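PDB 3NDN: O-succinylhomoserine sulfhydrylase from Mycobacterium tuberculosis, which probably catalyses the pyridoxal-phosphate-dependent formation of L-homocysteine from O-succinyl-L-homoserine and hydrogen sulfide, a step in methionine biosynthesis. Local coordinates for residues A[44-48]-A[268-272]; A[51-56]-A[72-76]; A[80-86]-A[262-268]; A[100-104]-A[259-263]. All blocks are in the same frame, centred on the assembly; numbering follows the deposited sequence.

Contact 1 (A[44-48]-A[268-272]); sequences TAEAM and WVLLK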
loop_
_atom_site.group_PDB
_atom_site.type_symbol
_atom_site.label_atom_id
_atom_site.label_comp_id
_atom_site.label_asym_id
_atom_site.label_seq_id
_atom_site.Cartn_x
_atom_site.Cartn_y
_atom_site.Cartn_z
ATOM N N THR A 44 -12.691 -12.073 4.977
ATOM C CA THR A 44 -12.849 -12.837 3.722
ATOM C C THR A 44 -11.579 -12.837 2.854
ATOM O O THR A 44 -11.065 -13.908 2.464
ATOM C CB THR A 44 -14.048 -12.327 2.914
ATOM O OG1 THR A 44 -15.222 -12.470 3.720
ATOM C CG2 THR A 44 -14.222 -13.155 1.617
ATOM N N ALA A 45 -11.085 -11.628 2.576
ATOM C CA ALA A 45 -9.831 -11.397 1.849
ATOM C C ALA A 45 -8.578 -11.465 2.724
ATOM O O ALA A 45 -8.626 -11.186 3.940
ATOM C CB ALA A 45 -9.907 -10.056 1.108
ATOM N N GLU A 46 -7.463 -11.830 2.092
ATOM C CA GLU A 46 -6.174 -12.089 2.753
ATOM C C GLU A 46 -5.526 -10.855 3.431
ATOM O O GLU A 46 -5.353 -9.810 2.813
ATOM C CB GLU A 46 -5.194 -12.764 1.779
ATOM C CG GLU A 46 -5.632 -14.170 1.250
ATOM C CD GLU A 46 -6.650 -14.116 0.092
ATOM O OE1 GLU A 46 -7.264 -13.044 -0.189
ATOM O OE2 GLU A 46 -6.844 -15.170 -0.549
ATOM N N ALA A 47 -5.197 -10.994 4.715
ATOM C CA ALA A 47 -4.618 -9.906 5.511
ATOM C C ALA A 47 -3.135 -9.624 5.212
ATOM O O ALA A 47 -2.382 -10.537 4.835
ATOM C CB ALA A 47 -4.790 -10.218 7.005
ATOM N N MET A 48 -2.721 -8.366 5.404
ATOM C CA MET A 48 -1.311 -7.938 5.178
ATOM C C MET A 48 -0.637 -7.568 6.503
ATOM O O MET A 48 -1.029 -6.584 7.129
ATOM C CB MET A 48 -1.280 -6.725 4.237
ATOM C CG MET A 48 0.119 -6.336 3.726
ATOM S SD MET A 48 0.164 -4.661 3.032
ATOM C CE MET A 48 -0.647 -4.897 1.450
ATOM N N TRP A 268 1.487 -9.730 -0.865
ATOM C CA TRP A 268 0.034 -9.500 -1.005
ATOM C C TRP A 268 -0.332 -9.272 -2.489
ATOM O O TRP A 268 -1.267 -9.912 -3.012
ATOM C CB TRP A 268 -0.399 -8.317 -0.128
ATOM C CG TRP A 268 -1.835 -7.869 -0.294
ATOM C CD1 TRP A 268 -2.951 -8.450 0.250
ATOM C CD2 TRP A 268 -2.293 -6.731 -1.029
ATOM N NE1 TRP A 268 -4.076 -7.736 -0.100
ATOM C CE2 TRP A 268 -3.704 -6.685 -0.897
ATOM C CE3 TRP A 268 -1.647 -5.749 -1.803
ATOM C CZ2 TRP A 268 -4.485 -5.683 -1.496
ATOM C CZ3 TRP A 268 -2.421 -4.747 -2.397
ATOM C CH2 TRP A 268 -3.831 -4.728 -2.242
ATOM N N VAL A 269 0.415 -8.402 -3.165
ATOM C CA VAL A 269 0.198 -8.172 -4.610
ATOM C C VAL A 269 0.228 -9.487 -5.437
ATOM O O VAL A 269 -0.683 -9.756 -6.249
ATOM C CB VAL A 269 1.187 -7.124 -5.209
ATOM C CG1 VAL A 269 0.994 -7.018 -6.746
ATOM C CG2 VAL A 269 0.991 -5.755 -4.552
ATOM N N LEU A 270 1.253 -10.309 -5.191
ATOM C CA LEU A 270 1.476 -11.537 -5.932
ATOM C C LEU A 270 0.479 -12.664 -5.626
ATOM O O LEU A 270 0.067 -13.351 -6.534
ATOM C CB LEU A 270 2.930 -12.019 -5.762
ATOM C CG LEU A 270 4.006 -11.035 -6.253
ATOM C CD1 LEU A 270 5.422 -11.563 -5.990
ATOM C CD2 LEU A 270 3.836 -10.699 -7.741
ATOM N N LEU A 271 0.116 -12.868 -4.354
ATOM C CA LEU A 271 -0.863 -13.910 -3.991
ATOM C C LEU A 271 -2.268 -13.626 -4.551
ATOM O O LEU A 271 -3.023 -14.563 -4.879
ATOM C CB LEU A 271 -0.896 -14.127 -2.437
ATOM C CG LEU A 271 -1.520 -13.093 -1.488
ATOM C CD1 LEU A 271 -3.087 -13.314 -1.344
ATOM C CD2 LEU A 271 -0.880 -13.120 -0.091
ATOM N N LYS A 272 -2.617 -12.343 -4.686
ATOM C CA LYS A 272 -3.888 -11.975 -5.272
ATOM C C LYS A 272 -3.757 -12.137 -6.808
ATOM O O LYS A 272 -4.716 -12.502 -7.468
ATOM C CB LYS A 272 -4.291 -10.533 -4.893
ATOM C CG LYS A 272 -4.541 -10.298 -3.376
ATOM C CD LYS A 272 -5.656 -11.210 -2.794
ATOM C CE LYS A 272 -7.048 -10.695 -3.116
ATOM N NZ LYS A 272 -8.132 -11.594 -2.562
HETATM O O HOH W 1 -6.739 -8.598 0.583
#

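Contact 2 (A[51-56]-A[72-76]); sequences TSGYVY and HYVYS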
loop_
_atom_site.group_PDB
_atom_site.type_symbol
_atom_site.label_atom_id
_atom_site.label_comp_id
_atom_site.label_asym_id
_atom_site.label_seq_id
_atom_site.Cartn_x
_atom_site.Cartn_y
_atom_site.Cartn_z
ATOM N N THR A 51 5.032 -6.067 9.457
ATOM C CA THR A 51 5.802 -6.084 10.691
ATOM C C THR A 51 7.147 -6.758 10.388
ATOM O O THR A 51 7.204 -7.736 9.600
ATOM C CB THR A 51 5.058 -6.832 11.834
ATOM O OG1 THR A 51 5.691 -6.542 13.083
ATOM C CG2 THR A 51 5.051 -8.375 11.611
ATOM N N SER A 52 8.221 -6.236 10.982
ATOM C CA SER A 52 9.510 -6.936 10.920
ATOM C C SER A 52 9.706 -7.949 12.068
ATOM O O SER A 52 10.343 -8.996 11.863
ATOM C CB SER A 52 10.691 -5.943 10.846
ATOM O OG SER A 52 10.702 -5.055 11.965
ATOM N N GLY A 53 9.167 -7.634 13.254
ATOM C CA GLY A 53 9.323 -8.462 14.475
ATOM C C GLY A 53 8.017 -8.976 15.062
ATOM O O GLY A 53 6.935 -8.617 14.570
ATOM N N TYR A 54 8.120 -9.795 16.131
ATOM C CA TYR A 54 6.980 -10.429 16.819
ATOM C C TYR A 54 7.211 -10.351 18.349
ATOM O O TYR A 54 8.340 -10.120 18.802
ATOM C CB TYR A 54 6.766 -11.896 16.343
ATOM C CG TYR A 54 6.638 -11.950 14.819
ATOM C CD1 TYR A 54 5.381 -11.907 14.201
ATOM C CD2 TYR A 54 7.771 -11.936 14.013
ATOM C CE1 TYR A 54 5.266 -11.870 12.787
ATOM C CE2 TYR A 54 7.670 -11.890 12.602
ATOM C CZ TYR A 54 6.404 -11.875 12.005
ATOM O OH TYR A 54 6.295 -11.831 10.617
ATOM N N VAL A 55 6.146 -10.512 19.122
ATOM C CA VAL A 55 6.240 -10.495 20.591
ATOM C C VAL A 55 5.905 -11.871 21.195
ATOM O O VAL A 55 5.297 -12.722 20.519
ATOM C CB VAL A 55 5.339 -9.374 21.203
ATOM C CG1 VAL A 55 5.762 -7.997 20.674
ATOM C CG2 VAL A 55 3.839 -9.637 20.918
ATOM N N TYR A 56 6.283 -12.095 22.460
ATOM C CA TYR A 56 6.060 -13.388 23.125
ATOM C C TYR A 56 5.393 -13.190 24.490
ATOM O O TYR A 56 5.661 -12.201 25.171
ATOM C CB TYR A 56 7.392 -14.154 23.303
ATOM C CG TYR A 56 8.275 -14.139 22.075
ATOM C CD1 TYR A 56 8.009 -14.983 20.989
ATOM C CD2 TYR A 56 9.354 -13.256 21.975
ATOM C CE1 TYR A 56 8.788 -14.959 19.844
ATOM C CE2 TYR A 56 10.151 -13.224 20.822
ATOM C CZ TYR A 56 9.868 -14.082 19.765
ATOM O OH TYR A 56 10.632 -14.059 18.606
ATOM N N HIS A 72 5.943 -20.547 16.244
ATOM C CA HIS A 72 5.784 -19.090 16.431
ATOM C C HIS A 72 6.722 -18.321 15.486
ATOM O O HIS A 72 7.879 -18.718 15.291
ATOM C CB HIS A 72 6.137 -18.765 17.896
ATOM C CG HIS A 72 5.620 -17.447 18.398
ATOM N ND1 HIS A 72 6.009 -16.236 17.866
ATOM C CD2 HIS A 72 4.808 -17.151 19.447
ATOM C CE1 HIS A 72 5.423 -15.254 18.532
ATOM N NE2 HIS A 72 4.690 -15.783 19.499
ATOM N N TYR A 73 6.240 -17.229 14.892
ATOM C CA TYR A 73 7.089 -16.427 14.001
ATOM C C TYR A 73 8.172 -15.682 14.791
ATOM O O TYR A 73 7.975 -15.391 15.980
ATOM C CB TYR A 73 6.245 -15.464 13.152
ATOM C CG TYR A 73 5.536 -16.148 11.996
ATOM C CD1 TYR A 73 6.193 -16.353 10.774
ATOM C CD2 TYR A 73 4.201 -16.600 12.125
ATOM C CE1 TYR A 73 5.556 -16.988 9.710
ATOM C CE2 TYR A 73 3.548 -17.243 11.055
ATOM C CZ TYR A 73 4.226 -17.423 9.852
ATOM O OH TYR A 73 3.624 -18.050 8.781
ATOM N N VAL A 74 9.305 -15.372 14.146
ATOM C CA VAL A 74 10.462 -14.763 14.859
ATOM C C VAL A 74 10.972 -13.461 14.226
ATOM O O VAL A 74 11.196 -12.475 14.930
ATOM C CB VAL A 74 11.653 -15.782 15.016
ATOM C CG1 VAL A 74 12.905 -15.112 15.579
ATOM C CG2 VAL A 74 11.243 -16.950 15.898
ATOM N N TYR A 75 11.166 -13.448 12.908
ATOM C CA TYR A 75 11.670 -12.260 12.223
ATOM C C TYR A 75 11.368 -12.377 10.733
ATOM O O TYR A 75 11.592 -13.433 10.131
ATOM C CB TYR A 75 13.188 -12.105 12.442
ATOM C CG TYR A 75 13.749 -10.735 12.082
ATOM C CD1 TYR A 75 14.596 -10.574 10.979
ATOM C CD2 TYR A 75 13.445 -9.606 12.853
ATOM C CE1 TYR A 75 15.131 -9.309 10.639
ATOM C CE2 TYR A 75 13.974 -8.334 12.529
ATOM C CZ TYR A 75 14.807 -8.194 11.421
ATOM O OH TYR A 75 15.325 -6.955 11.101
ATOM N N SER A 76 10.868 -11.291 10.155
ATOM C CA SER A 76 10.368 -11.288 8.775
ATOM C C SER A 76 11.383 -11.512 7.657
ATOM O O SER A 76 10.979 -11.879 6.539
ATOM C CB SER A 76 9.519 -10.037 8.502
ATOM O OG SER A 76 8.264 -10.133 9.161
HETATM O O HOH W 2 11.437 -10.199 16.291
#

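Contact 3 (A[80-86]-A[262-268]); sequences NPTVSVF and MSAFNAW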
loop_
_atom_site.group_PDB
_atom_site.type_symbol
_atom_site.label_atom_id
_atom_site.label_comp_id
_atom_site.label_asym_id
_atom_site.label_seq_id
_atom_site.Cartn_x
_atom_site.Cartn_y
_atom_site.Cartn_z
ATOM N N ASN A 80 7.220 -14.770 7.533
ATOM C CA ASN A 80 6.141 -13.775 7.751
ATOM C C ASN A 80 4.775 -14.406 7.354
ATOM O O ASN A 80 4.702 -15.137 6.358
ATOM C CB ASN A 80 6.453 -12.498 6.941
ATOM C CG ASN A 80 5.276 -11.500 6.893
ATOM O OD1 ASN A 80 4.318 -11.698 6.148
ATOM N ND2 ASN A 80 5.374 -10.404 7.673
ATOM N N PRO A 81 3.691 -14.130 8.108
ATOM C CA PRO A 81 2.417 -14.813 7.759
ATOM C C PRO A 81 1.827 -14.537 6.352
ATOM O O PRO A 81 1.272 -15.459 5.737
ATOM C CB PRO A 81 1.457 -14.383 8.867
ATOM C CG PRO A 81 2.152 -13.290 9.631
ATOM C CD PRO A 81 3.618 -13.483 9.434
ATOM N N THR A 82 1.920 -13.294 5.866
ATOM C CA THR A 82 1.497 -12.967 4.488
ATOM C C THR A 82 2.403 -13.631 3.426
ATOM O O THR A 82 1.916 -14.187 2.418
ATOM C CB THR A 82 1.417 -11.423 4.297
ATOM O OG1 THR A 82 0.580 -10.865 5.313
ATOM C CG2 THR A 82 0.882 -11.033 2.927
ATOM N N VAL A 83 3.726 -13.550 3.624
ATOM C CA VAL A 83 4.660 -14.270 2.771
ATOM C C VAL A 83 4.361 -15.793 2.724
ATOM O O VAL A 83 4.449 -16.408 1.660
ATOM C CB VAL A 83 6.151 -13.958 3.149
ATOM C CG1 VAL A 83 7.128 -14.795 2.293
ATOM C CG2 VAL A 83 6.443 -12.474 2.940
ATOM N N SER A 84 4.002 -16.393 3.867
ATOM C CA SER A 84 3.652 -17.828 3.902
ATOM C C SER A 84 2.442 -18.201 3.022
ATOM O O SER A 84 2.406 -19.302 2.457
ATOM C CB SER A 84 3.388 -18.298 5.352
ATOM O OG SER A 84 4.586 -18.296 6.110
ATOM N N VAL A 85 1.450 -17.303 2.924
ATOM C CA VAL A 85 0.268 -17.543 2.097
ATOM C C VAL A 85 0.667 -17.555 0.601
ATOM O O VAL A 85 0.225 -18.439 -0.137
ATOM C CB VAL A 85 -0.870 -16.489 2.361
ATOM C CG1 VAL A 85 -2.053 -16.680 1.403
ATOM C CG2 VAL A 85 -1.357 -16.544 3.837
ATOM N N PHE A 86 1.539 -16.625 0.179
ATOM C CA PHE A 86 2.041 -16.616 -1.225
ATOM C C PHE A 86 2.811 -17.926 -1.547
ATOM O O PHE A 86 2.582 -18.539 -2.608
ATOM C CB PHE A 86 2.965 -15.396 -1.516
ATOM C CG PHE A 86 3.765 -15.533 -2.789
ATOM C CD1 PHE A 86 3.143 -15.443 -4.028
ATOM C CD2 PHE A 86 5.151 -15.788 -2.742
ATOM C CE1 PHE A 86 3.872 -15.595 -5.207
ATOM C CE2 PHE A 86 5.884 -15.946 -3.908
ATOM C CZ PHE A 86 5.253 -15.858 -5.147
ATOM N N MET A 262 11.617 -11.210 0.325
ATOM C CA MET A 262 10.382 -10.662 -0.253
ATOM C C MET A 262 9.650 -9.753 0.754
ATOM O O MET A 262 9.499 -10.081 1.949
ATOM C CB MET A 262 9.454 -11.785 -0.785
ATOM C CG MET A 262 8.132 -11.262 -1.379
ATOM S SD MET A 262 6.965 -12.502 -1.974
ATOM C CE MET A 262 7.621 -12.873 -3.606
ATOM N N SER A 263 9.218 -8.589 0.278
ATOM C CA SER A 263 8.460 -7.663 1.106
ATOM C C SER A 263 7.024 -8.210 1.301
ATOM O O SER A 263 6.442 -8.747 0.375
ATOM C CB SER A 263 8.429 -6.288 0.448
ATOM O OG SER A 263 7.382 -5.501 0.979
ATOM N N ALA A 264 6.476 -8.094 2.507
ATOM C CA ALA A 264 5.075 -8.499 2.747
ATOM C C ALA A 264 4.046 -7.758 1.876
ATOM O O ALA A 264 2.971 -8.317 1.572
ATOM C CB ALA A 264 4.720 -8.371 4.271
ATOM N N PHE A 265 4.339 -6.507 1.489
ATOM C CA PHE A 265 3.446 -5.765 0.579
ATOM C C PHE A 265 3.453 -6.456 -0.809
ATOM O O PHE A 265 2.397 -6.752 -1.374
ATOM C CB PHE A 265 3.846 -4.273 0.436
ATOM C CG PHE A 265 3.009 -3.515 -0.569
ATOM C CD1 PHE A 265 1.805 -2.923 -0.184
ATOM C CD2 PHE A 265 3.398 -3.434 -1.919
ATOM C CE1 PHE A 265 1.012 -2.236 -1.111
ATOM C CE2 PHE A 265 2.631 -2.761 -2.841
ATOM C CZ PHE A 265 1.418 -2.162 -2.452
ATOM N N ASN A 266 4.644 -6.741 -1.326
ATOM C CA ASN A 266 4.785 -7.429 -2.625
ATOM C C ASN A 266 4.102 -8.815 -2.581
ATOM O O ASN A 266 3.474 -9.231 -3.549
ATOM C CB ASN A 266 6.270 -7.578 -3.028
ATOM C CG ASN A 266 6.927 -6.244 -3.392
ATOM O OD1 ASN A 266 6.598 -5.185 -2.829
ATOM N ND2 ASN A 266 7.867 -6.291 -4.331
ATOM N N ALA A 267 4.220 -9.502 -1.445
ATOM C CA ALA A 267 3.629 -10.839 -1.260
ATOM C C ALA A 267 2.098 -10.781 -1.408
ATOM O O ALA A 267 1.493 -11.674 -2.004
ATOM C CB ALA A 267 4.015 -11.417 0.127
ATOM N N TRP A 268 1.487 -9.730 -0.865
ATOM C CA TRP A 268 0.034 -9.500 -1.005
ATOM C C TRP A 268 -0.332 -9.272 -2.489
ATOM O O TRP A 268 -1.267 -9.912 -3.012
ATOM C CB TRP A 268 -0.399 -8.317 -0.128
ATOM C CG TRP A 268 -1.835 -7.869 -0.294
ATOM C CD1 TRP A 268 -2.951 -8.450 0.250
ATOM C CD2 TRP A 268 -2.293 -6.731 -1.029
ATOM N NE1 TRP A 268 -4.076 -7.736 -0.100
ATOM C CE2 TRP A 268 -3.704 -6.685 -0.897
ATOM C CE3 TRP A 268 -1.647 -5.749 -1.803
ATOM C CZ2 TRP A 268 -4.485 -5.683 -1.496
ATOM C CZ3 TRP A 268 -2.421 -4.747 -2.397
ATOM C CH2 TRP A 268 -3.831 -4.728 -2.242
#

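Contact 4 (A[100-104]-A[259-263]); sequences FATAS and GPAMS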
loop_
_atom_site.group_PDB
_atom_site.type_symbol
_atom_site.label_atom_id
_atom_site.label_comp_id
_atom_site.label_asym_id
_atom_site.label_seq_id
_atom_site.Cartn_x
_atom_site.Cartn_y
_atom_site.Cartn_z
ATOM N N PHE A 100 10.116 -21.420 -1.023
ATOM C CA PHE A 100 10.712 -20.255 -0.345
ATOM C C PHE A 100 10.658 -19.027 -1.264
ATOM O O PHE A 100 11.121 -19.097 -2.407
ATOM C CB PHE A 100 12.181 -20.534 0.055
ATOM C CG PHE A 100 12.585 -19.877 1.370
ATOM C CD1 PHE A 100 12.928 -20.651 2.473
ATOM C CD2 PHE A 100 12.574 -18.489 1.503
ATOM C CE1 PHE A 100 13.275 -20.060 3.704
ATOM C CE2 PHE A 100 12.924 -17.880 2.727
ATOM C CZ PHE A 100 13.274 -18.670 3.827
ATOM N N ALA A 101 10.078 -17.920 -0.781
ATOM C CA ALA A 101 9.919 -16.684 -1.563
ATOM C C ALA A 101 11.191 -15.822 -1.536
ATOM O O ALA A 101 11.901 -15.819 -0.527
ATOM C CB ALA A 101 8.713 -15.854 -1.022
ATOM N N THR A 102 11.440 -15.072 -2.620
ATOM C CA THR A 102 12.646 -14.195 -2.752
ATOM C C THR A 102 12.297 -12.768 -3.257
ATOM O O THR A 102 11.158 -12.522 -3.661
ATOM C CB THR A 102 13.680 -14.803 -3.717
ATOM O OG1 THR A 102 13.165 -14.766 -5.051
ATOM C CG2 THR A 102 14.058 -16.263 -3.362
ATOM N N ALA A 103 13.277 -11.848 -3.260
ATOM C CA ALA A 103 13.054 -10.432 -3.651
ATOM C C ALA A 103 12.846 -10.247 -5.176
ATOM O O ALA A 103 12.274 -9.243 -5.609
ATOM C CB ALA A 103 14.239 -9.534 -3.173
ATOM N N SER A 104 13.310 -11.203 -5.963
ATOM C CA SER A 104 13.253 -11.110 -7.440
ATOM C C SER A 104 13.463 -12.485 -8.054
ATOM O O SER A 104 13.841 -13.422 -7.350
ATOM C CB SER A 104 14.320 -10.126 -7.961
ATOM O OG SER A 104 15.636 -10.666 -7.823
ATOM N N GLY A 259 19.932 -12.568 3.135
ATOM C CA GLY A 259 18.726 -11.684 3.109
ATOM C C GLY A 259 18.150 -11.042 1.846
ATOM O O GLY A 259 17.735 -9.875 1.889
ATOM N N PRO A 260 18.065 -11.786 0.716
ATOM C CA PRO A 260 17.329 -11.209 -0.404
ATOM C C PRO A 260 15.799 -11.440 -0.230
ATOM O O PRO A 260 15.186 -12.183 -1.004
ATOM C CB PRO A 260 17.885 -11.972 -1.623
ATOM C CG PRO A 260 18.323 -13.307 -1.080
ATOM C CD PRO A 260 18.487 -13.177 0.443
ATOM N N ALA A 261 15.211 -10.778 0.772
ATOM C CA ALA A 261 13.858 -11.093 1.277
ATOM C C ALA A 261 12.713 -10.458 0.509
ATOM O O ALA A 261 12.794 -9.286 0.141
ATOM C CB ALA A 261 13.757 -10.678 2.771
ATOM N N MET A 262 11.617 -11.210 0.325
ATOM C CA MET A 262 10.382 -10.662 -0.253
ATOM C C MET A 262 9.650 -9.753 0.754
ATOM O O MET A 262 9.499 -10.081 1.949
ATOM C CB MET A 262 9.454 -11.785 -0.785
ATOM C CG MET A 262 8.132 -11.262 -1.379
ATOM S SD MET A 262 6.965 -12.502 -1.974
ATOM C CE MET A 262 7.621 -12.873 -3.606
ATOM N N SER A 263 9.218 -8.589 0.278
ATOM C CA SER A 263 8.460 -7.663 1.106
ATOM C C SER A 263 7.024 -8.210 1.301
ATOM O O SER A 263 6.442 -8.747 0.375
ATOM C CB SER A 263 8.429 -6.288 0.448
ATOM O OG SER A 263 7.382 -5.501 0.979
HETATM O O HOH W 3 11.803 -13.845 1.561
#

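Contact 1 (A[44-48]-A[268-272])
Lys272 NZ donates to Glu46 OE1 at 2.9 Å, a salt bridge in which the ammonium reaches the syn side of the carboxylate and stands 25° out of its plane. Nearer the backbone, the aliphatic part of Glu46 slides past Leu271, whose CD1 lies 3.7 Å from Glu46 CG. A second focus is the indole of Trp268. Met48 crosses it at about a right angle; its chain is extended until chi3 (-75°), where a bend brings the methyl to 3.5 Å between Met48 CE and Trp268 CD2, a Met-aromatic contact. Lys272 CG lies on the other side of the ring plane. At the indole edge, in plane, one water accepts from Trp268 NE1 and donates to Glu46 O, both at 2.9 Å, and so ties the loop backbone to the helix. Further out, Glu46 OE2 pairs with Arg89 and with Lys364 of the third subunit, while Lys272 NZ also meets Glu275. The loop and helix 264-273 are thus joined where three subunits come together. Two carboxylates, Glu46 and Glu275, lie close together here; the cationic Lys272, Arg89 and Lys364 of the third subunit probably offset their repulsion and favour the ionised forms.

Contact 2 (A[51-56]-A[72-76])
Over the centre of the Tyr54 ring sits Tyr73 CB, 3.6 Å from the centroid and only 5° off the normal, a CH-pi contact at the tight core of two irregular loops. Tyr54 CG stands anti to its carbonyl carbon (chi1 -54°), which lays the ring there, with Val74 O at its edge. The two rings themselves overlap little: their planes are near parallel but slid apart, and the Tyr73 hydroxyl goes to Ser84. Ser76 closes the compact end with two bonds, OG to Thr51 O at 2.7 Å and N to Ser52 O at 2.9 Å, the latter nearly straight at 165°. The looser side involves the partly exposed His72, Val74 and Tyr75. The His72 and Tyr56 rings meet obliquely, and a water bonded to Val74 O at 2.7 Å has a weak link to Tyr54 N. The bond from His72 ND1 to Tyr73 O lies nearly in the imidazole plane and, with NE2 bonded to Glu42 of the second subunit, fixes the ring's rotation. Beside the serine end, Tyr75 turns its hydroxyl to the pyridoxal-phosphate lysine of the fourth subunit, consistent with the serine bonds steadying a loop that reaches the neighbour's cofactor.

Contact 3 (A[80-86]-A[262-268])
Val83 and Ala267 mark the nearest backbones in a helix-helix packing, where helix 81-94 and helix 264-273 run roughly the same way. The axes of their short first turns pass 8.5 Å apart and cross at 35°. The closeness is consistent with the small side chains of Ala264 and Ala267: Ala267 CB lies 3.9 Å from Val83 CG2, and the methyl of Ala264 packs on the amide of Asn80.

Phe86 shows how a larger group extends the interface. Its CB lies 4.0 Å from Ala267 O and also borders the Ala267 methyl. With CG anti to the backbone N (chi1 165°), the ring reaches back beyond the alanine to Met262, which it crosses at about a right angle. Ring atom CD2 then meets the sulfur, Met262 SD, at 3.8 Å, and CE2 meets the terminal methyl, Met262 CE, at 3.5 Å. This is an oblique Met-aromatic contact, with CZ more distant from the same methyl.

Each helix begins with its own N-cap. Asn80 OD1 accepts from Val83 N on an in-plane lone pair, the N-H pointing at it with an angle of 166°, while ND2 bonds Tyr49 O. Ser263 OG accepts from Phe265 N and is also bonded to Asn266 of the fourth subunit. On the Trp268 side, the methyl of Thr82, CG2, lies 3.7 Å from the backbone oxygen of Ala264.

Contact 4 (A[100-104]-A[259-263])
The Pro260 carbonyl is met from above its plane: Ala103 N donates to Pro260 O at 3.0 Å, 41° out of that plane and so not on a lone pair. The bond is bent as well, with 131° at the hydrogen. Beside it the Ala103 methyl touches two carbonyl oxygens, with CB 3.6 Å from both Pro260 O and Ala261 O. The pyrrolidine ring of Pro260 lies against Ala107 and Thr111 of helix 105-114, and it packs on Pro260 of the fourth subunit.

Pro260 is the centre of an inverse gamma turn, closed by a weak bond from Ala261 N to Gly259 O. That tight reversal follows helix 244-258 and presents the proline carbonyl to the end of strand 98-102, an outermost strand of the seven-stranded sheet. Beyond Ala261, Met262 runs along the strand, its CB 3.4 Å from Thr102 O. The bend at chi3 (-82°) curls its methyl back, so that CE also comes within 3.6 Å of that oxygen, and SD rests 3.9 Å from Ala101 CB.

A water completes the join, donating to Ala101 O and accepting from Met262 N, each at 2.9 Å. Just before helix 105-114, Thr102 OG1 bonds Ser104 O at 2.7 Å. Ser104 OG bonds Gly259 O of the fourth subunit, and the pairing is reciprocal. With just one direct hydrogen bond, and that one bent, the join of strand end and turn probably depends largely on the water and on methyl and methylene groups set against carbonyl oxygens.

In the fold
Three of the four contacts show how distant parts of a chain are gathered at one helix: contacts 1, 3 and 4 meet on or just before helix 264-273. The early segments follow in the order 44-48, 51-56, 72-76, 80-86 and 100-104, whereas 259-263, 262-268 and 268-272 come much later. Contact 3 is the hub: its centre lies about 8 Å from that of contact 1, sharing Trp268 on helix 264-273, and about 9 Å from that of contact 4, sharing Met262 and Ser263. Contact 2, about 14 Å from contact 3 between centres, is local in sequence and reaches it through Tyr73 and Ser84. Together they connect the N-terminal arm, an edge of the seven-stranded sheet and subunit interfaces of the tetramer.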